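Local atomic coordinates of amidohydrolase (Pseudomonas aeruginosa, PDB entry 2I5G), a protein that probably acts as a metal-dependent dipeptidase of the membrane dipeptidase (M19) family, built on a TIM-barrel fold. Residues S57-V71 with E82-N94. The protein carries 2 engineered substitutions. Numbering follows the deposited sequence.
Sequences SNKLIRDNSDLVIPV and EQGKTGILYGFQN
Backbone groups of Leu67, Ile69 and Val71 alternate with those of Thr86 and Ile88 to join strand 68-70 to strand 86-92 in parallel, the two strands of a beta-alpha-beta unit whose crossover is helix 74-82. The pairing fits the TIM-barrel fold of the family. Thr86 N donates to Leu67 O (2.9 Å), and Ile69 N donates to Thr86 O (3.2 Å). Ile88 N then donates to Ile69 O at 2.9 Å, while the last bond, Val71 N to Ile88 O, is weak.

Where the strands begin, Lys85 stretches along the turn at Ser65-Leu67 that leads into strand 68-70. Its chain is extended beyond CG, with chi2 to chi4 all near 180°, which carries NZ to the carbonyl of Ser65 (3.0 Å to Ser65 O); midway, CD lies against Ile69 CG2, the two side chains crossing at about a right angle. Farther along, CG2 of Val71 comes over the backbone of Gly87, 3.4 Å from Gly87 CA, and its CG1 meets Leu89 CB.

Toward helix 47-63, Ile88 CD1 rests on the branched CB of Val68, and Ile61 CD1 comes down from the helix toward Ile88 and Tyr90. With CG of Tyr90 beside its own backbone N (chi1 -68°), the ring rises to the helix, where Ile54 also touches it. At the phenol end, Asn58 ND2 lies at the ring edge, in plane, the amide turned 20° from the ring; a hydrogen bond to Tyr90 OH is doubtful, the approach being too short and bent. Strand 36-40 pairs with strand 86-92 as well, and just before it Leu34 O holds Thr86 OG1 by a hydrogen bond.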
loop_
_atom_site.group_PDB
_atom_site.type_symbol
_atom_site.label_atom_id
_atom_site.label_comp_id
_atom_site.label_asym_id
_atom_site.label_seq_id
_atom_site.Cartn_x
_atom_site.Cartn_y
_atom_site.Cartn_z
ATOM N N SER A 57 14.403 1.263 -21.659
ATOM C CA SER A 57 13.535 0.963 -22.793
ATOM C C SER A 57 13.758 1.960 -23.933
ATOM O O SER A 57 13.952 1.569 -25.079
ATOM C CB SER A 57 12.067 0.990 -22.353
ATOM O OG SER A 57 11.802 -0.001 -21.372
ATOM N N ASN A 58 13.724 3.250 -23.613
ATOM C CA ASN A 58 13.933 4.286 -24.612
ATOM C C ASN A 58 15.257 4.080 -25.343
ATOM O O ASN A 58 15.403 4.484 -26.497
ATOM C CB ASN A 58 13.943 5.668 -23.956
ATOM C CG ASN A 58 12.582 6.087 -23.449
ATOM O OD1 ASN A 58 12.455 7.091 -22.746
ATOM N ND2 ASN A 58 11.552 5.325 -23.812
ATOM N N LYS A 59 16.226 3.465 -24.672
ATOM C CA LYS A 59 17.521 3.232 -25.297
ATOM C C LYS A 59 17.476 2.104 -26.327
ATOM O O LYS A 59 18.058 2.213 -27.410
ATOM C CB LYS A 59 18.580 2.919 -24.240
ATOM C CG LYS A 59 19.969 2.774 -24.830
ATOM C CD LYS A 59 21.004 2.416 -23.784
ATOM C CE LYS A 59 22.351 2.236 -24.441
ATOM N NZ LYS A 59 22.695 3.447 -25.234
ATOM N N LEU A 60 16.798 1.014 -25.994
ATOM C CA LEU A 60 16.698 -0.093 -26.931
ATOM C C LEU A 60 15.956 0.359 -28.179
ATOM O O LEU A 60 16.340 0.013 -29.296
ATOM C CB LEU A 60 15.982 -1.277 -26.288
ATOM C CG LEU A 60 16.922 -2.117 -25.423
ATOM C CD1 LEU A 60 16.136 -2.976 -24.450
ATOM C CD2 LEU A 60 17.789 -2.969 -26.343
ATOM N N ILE A 61 14.903 1.143 -27.992
ATOM C CA ILE A 61 14.140 1.638 -29.122
ATOM C C ILE A 61 15.046 2.534 -29.951
ATOM O O ILE A 61 15.190 2.345 -31.157
ATOM C CB ILE A 61 12.909 2.447 -28.655
ATOM C CG1 ILE A 61 11.898 1.508 -27.981
ATOM C CG2 ILE A 61 12.300 3.203 -29.835
ATOM C CD1 ILE A 61 10.623 2.189 -27.529
ATOM N N ARG A 62 15.666 3.504 -29.292
ATOM C CA ARG A 62 16.562 4.437 -29.967
ATOM C C ARG A 62 17.573 3.692 -30.828
ATOM O O ARG A 62 17.748 3.991 -32.010
ATOM C CB ARG A 62 17.331 5.276 -28.941
ATOM C CG ARG A 62 17.255 6.773 -29.161
ATOM C CD ARG A 62 18.494 7.491 -28.612
ATOM N NE ARG A 62 18.877 7.089 -27.253
ATOM C CZ ARG A 62 18.157 7.305 -26.155
ATOM N NH1 ARG A 62 16.985 7.929 -26.225
ATOM N NH2 ARG A 62 18.620 6.900 -24.977
ATOM N N ASP A 63 18.231 2.710 -30.226
ATOM C CA ASP A 63 19.252 1.950 -30.926
ATOM C C ASP A 63 18.726 0.996 -31.997
ATOM O O ASP A 63 19.495 0.523 -32.834
ATOM C CB ASP A 63 20.123 1.195 -29.908
ATOM C CG ASP A 63 21.018 2.131 -29.089
ATOM O OD1 ASP A 63 21.149 3.318 -29.465
ATOM O OD2 ASP A 63 21.603 1.683 -28.078
ATOM N N ASN A 64 17.420 0.728 -31.974
ATOM C CA ASN A 64 16.793 -0.167 -32.948
ATOM C C ASN A 64 15.594 0.518 -33.601
ATOM O O ASN A 64 14.575 -0.127 -33.857
ATOM C CB ASN A 64 16.309 -1.448 -32.265
ATOM C CG ASN A 64 17.435 -2.228 -31.607
ATOM O OD1 ASN A 64 18.256 -2.850 -32.281
ATOM N ND2 ASN A 64 17.475 -2.195 -30.281
ATOM N N SER A 65 15.723 1.816 -33.871
ATOM C CA SER A 65 14.649 2.611 -34.465
ATOM C C SER A 65 14.210 2.167 -35.859
ATOM O O SER A 65 13.214 2.664 -36.396
ATOM C CB SER A 65 15.056 4.083 -34.517
ATOM O OG SER A 65 16.135 4.281 -35.413
ATOM N N ASP A 66 14.949 1.237 -36.448
ATOM C CA ASP A 66 14.611 0.747 -37.775
ATOM C C ASP A 66 13.621 -0.412 -37.677
ATOM O O ASP A 66 13.123 -0.906 -38.686
ATOM C CB ASP A 66 15.886 0.305 -38.495
ATOM C CG ASP A 66 16.639 -0.773 -37.738
ATOM O OD1 ASP A 66 16.765 -0.659 -36.501
ATOM O OD2 ASP A 66 17.116 -1.730 -38.385
ATOM N N LEU A 67 13.334 -0.825 -36.446
ATOM C CA LEU A 67 12.419 -1.928 -36.170
ATOM C C LEU A 67 11.204 -1.492 -35.366
ATOM O O LEU A 67 10.091 -1.955 -35.611
ATOM C CB LEU A 67 13.147 -3.031 -35.389
ATOM C CG LEU A 67 13.880 -4.127 -36.173
ATOM C CD1 LEU A 67 14.542 -3.543 -37.412
ATOM C CD2 LEU A 67 14.894 -4.814 -35.254
ATOM N N VAL A 68 11.418 -0.601 -34.403
ATOM C CA VAL A 68 10.337 -0.143 -33.546
ATOM C C VAL A 68 10.331 1.365 -33.310
ATOM O O VAL A 68 11.346 2.040 -33.487
ATOM C CB VAL A 68 10.409 -0.847 -32.170
ATOM C CG1 VAL A 68 10.288 -2.355 -32.347
ATOM C CG2 VAL A 68 11.725 -0.503 -31.482
ATOM N N ILE A 69 9.168 1.874 -32.904
ATOM C CA ILE A 69 8.969 3.291 -32.608
ATOM C C ILE A 69 7.999 3.380 -31.435
ATOM O O ILE A 69 7.147 2.505 -31.246
ATOM C CB ILE A 69 8.338 4.056 -33.793
ATOM C CG1 ILE A 69 6.929 3.515 -34.064
ATOM C CG2 ILE A 69 9.221 3.946 -35.017
ATOM C CD1 ILE A 69 6.215 4.191 -35.223
ATOM N N PRO A 70 8.109 4.452 -30.638
ATOM C CA PRO A 70 7.261 4.691 -29.466
ATOM C C PRO A 70 5.804 4.817 -29.864
ATOM O O PRO A 70 5.500 5.115 -31.011
ATOM C CB PRO A 70 7.794 6.014 -28.915
ATOM C CG PRO A 70 9.195 6.088 -29.434
ATOM C CD PRO A 70 9.049 5.566 -30.834
ATOM N N VAL A 71 4.910 4.599 -28.909
ATOM C CA VAL A 71 3.475 4.723 -29.150
ATOM C C VAL A 71 2.825 5.522 -28.029
ATOM O O VAL A 71 2.787 5.072 -26.889
ATOM C CB VAL A 71 2.784 3.344 -29.224
ATOM C CG1 VAL A 71 1.275 3.506 -29.141
ATOM C CG2 VAL A 71 3.142 2.662 -30.526
ATOM N N GLU A 82 2.169 1.856 -41.547
ATOM C CA GLU A 82 2.568 2.384 -42.844
ATOM C C GLU A 82 4.061 2.607 -42.992
ATOM O O GLU A 82 4.516 3.090 -44.025
ATOM C CB GLU A 82 1.823 3.688 -43.149
ATOM C CG GLU A 82 2.300 4.899 -42.384
ATOM C CD GLU A 82 1.555 6.158 -42.796
ATOM O OE1 GLU A 82 0.337 6.251 -42.522
ATOM O OE2 GLU A 82 2.188 7.049 -43.405
ATOM N N GLN A 83 4.826 2.252 -41.969
ATOM C CA GLN A 83 6.269 2.413 -42.033
ATOM C C GLN A 83 6.981 1.084 -41.893
ATOM O O GLN A 83 8.209 1.030 -41.855
ATOM C CB GLN A 83 6.745 3.368 -40.947
ATOM C CG GLN A 83 6.511 4.818 -41.282
ATOM C CD GLN A 83 7.187 5.735 -40.303
ATOM O OE1 GLN A 83 8.314 5.480 -39.879
ATOM N NE2 GLN A 83 6.513 6.822 -39.942
ATOM N N GLY A 84 6.203 0.010 -41.821
ATOM C CA GLY A 84 6.780 -1.315 -41.684
ATOM C C GLY A 84 7.563 -1.479 -40.395
ATOM O O GLY A 84 8.676 -2.005 -40.396
ATOM N N LYS A 85 6.983 -1.020 -39.290
ATOM C CA LYS A 85 7.634 -1.126 -37.995
ATOM C C LYS A 85 6.641 -1.546 -36.933
ATOM O O LYS A 85 5.442 -1.650 -37.195
ATOM C CB LYS A 85 8.276 0.209 -37.602
ATOM C CG LYS A 85 9.509 0.557 -38.420
ATOM C CD LYS A 85 10.058 1.926 -38.066
ATOM C CE LYS A 85 11.132 2.332 -39.051
ATOM N NZ LYS A 85 11.637 3.699 -38.769
ATOM N N THR A 86 7.154 -1.789 -35.733
ATOM C CA THR A 86 6.325 -2.201 -34.613
ATOM C C THR A 86 6.249 -1.110 -33.568
ATOM O O THR A 86 7.264 -0.683 -33.018
ATOM C CB THR A 86 6.872 -3.478 -33.954
ATOM O OG1 THR A 86 6.535 -4.609 -34.762
ATOM C CG2 THR A 86 6.286 -3.657 -32.564
ATOM N N GLY A 87 5.033 -0.669 -33.288
ATOM C CA GLY A 87 4.852 0.373 -32.304
ATOM C C GLY A 87 4.924 -0.219 -30.921
ATOM O O GLY A 87 4.440 -1.329 -30.695
ATOM N N ILE A 88 5.533 0.515 -29.996
ATOM C CA ILE A 88 5.660 0.048 -28.624
ATOM C C ILE A 88 4.992 1.000 -27.648
ATOM O O ILE A 88 5.369 2.162 -27.529
ATOM C CB ILE A 88 7.144 -0.158 -28.254
ATOM C CG1 ILE A 88 7.673 -1.374 -29.017
ATOM C CG2 ILE A 88 7.308 -0.360 -26.750
ATOM C CD1 ILE A 88 9.119 -1.679 -28.751
ATOM N N LEU A 89 3.976 0.481 -26.965
ATOM C CA LEU A 89 3.205 1.242 -25.994
ATOM C C LEU A 89 3.565 0.802 -24.572
ATOM O O LEU A 89 3.306 -0.336 -24.175
ATOM C CB LEU A 89 1.709 1.034 -26.269
ATOM C CG LEU A 89 0.678 1.336 -25.174
ATOM C CD1 LEU A 89 0.903 2.733 -24.639
ATOM C CD2 LEU A 89 -0.745 1.179 -25.727
ATOM N N TYR A 90 4.164 1.713 -23.809
ATOM C CA TYR A 90 4.572 1.414 -22.439
ATOM C C TYR A 90 3.426 1.162 -21.484
ATOM O O TYR A 90 2.470 1.945 -21.429
ATOM C CB TYR A 90 5.419 2.549 -21.864
ATOM C CG TYR A 90 6.768 2.697 -22.508
ATOM C CD1 TYR A 90 7.353 1.633 -23.202
ATOM C CD2 TYR A 90 7.488 3.884 -22.381
ATOM C CE1 TYR A 90 8.621 1.747 -23.745
ATOM C CE2 TYR A 90 8.762 4.010 -22.923
ATOM C CZ TYR A 90 9.323 2.937 -23.600
ATOM O OH TYR A 90 10.592 3.049 -24.116
ATOM N N GLY A 91 3.546 0.083 -20.709
ATOM C CA GLY A 91 2.522 -0.252 -19.737
ATOM C C GLY A 91 3.063 -0.674 -18.380
ATOM O O GLY A 91 4.203 -1.145 -18.264
ATOM N N PHE A 92 2.244 -0.484 -17.347
ATOM C CA PHE A 92 2.600 -0.879 -15.983
ATOM C C PHE A 92 1.619 -1.967 -15.578
ATOM O O PHE A 92 0.426 -1.883 -15.881
ATOM C CB PHE A 92 2.412 0.263 -14.978
ATOM C CG PHE A 92 3.342 1.420 -15.158
ATOM C CD1 PHE A 92 4.325 1.414 -16.138
ATOM C CD2 PHE A 92 3.249 2.516 -14.307
ATOM C CE1 PHE A 92 5.201 2.482 -16.263
ATOM C CE2 PHE A 92 4.122 3.588 -14.423
ATOM C CZ PHE A 92 5.098 3.572 -15.402
ATOM N N GLN A 93 2.102 -2.988 -14.890
ATOM C CA GLN A 93 1.197 -4.020 -14.434
ATOM C C GLN A 93 0.937 -3.803 -12.948
ATOM O O GLN A 93 0.470 -4.692 -12.240
ATOM C CB GLN A 93 1.776 -5.406 -14.703
ATOM C CG GLN A 93 1.611 -5.838 -16.148
ATOM C CD GLN A 93 1.478 -7.344 -16.302
ATOM O OE1 GLN A 93 0.587 -7.968 -15.709
ATOM N NE2 GLN A 93 2.358 -7.936 -17.107
ATOM N N ASN A 94 1.239 -2.594 -12.484
ATOM C CA ASN A 94 1.035 -2.245 -11.085
ATOM C C ASN A 94 0.980 -0.728 -10.936
ATOM O O ASN A 94 1.756 -0.009 -11.559
ATOM C CB ASN A 94 2.179 -2.794 -10.232
ATOM C CG ASN A 94 1.813 -2.906 -8.763
ATOM O OD1 ASN A 94 0.948 -2.188 -8.267
ATOM N ND2 ASN A 94 2.484 -3.805 -8.056
HETATM O O HOH W 1 4.891 4.311 -25.196
#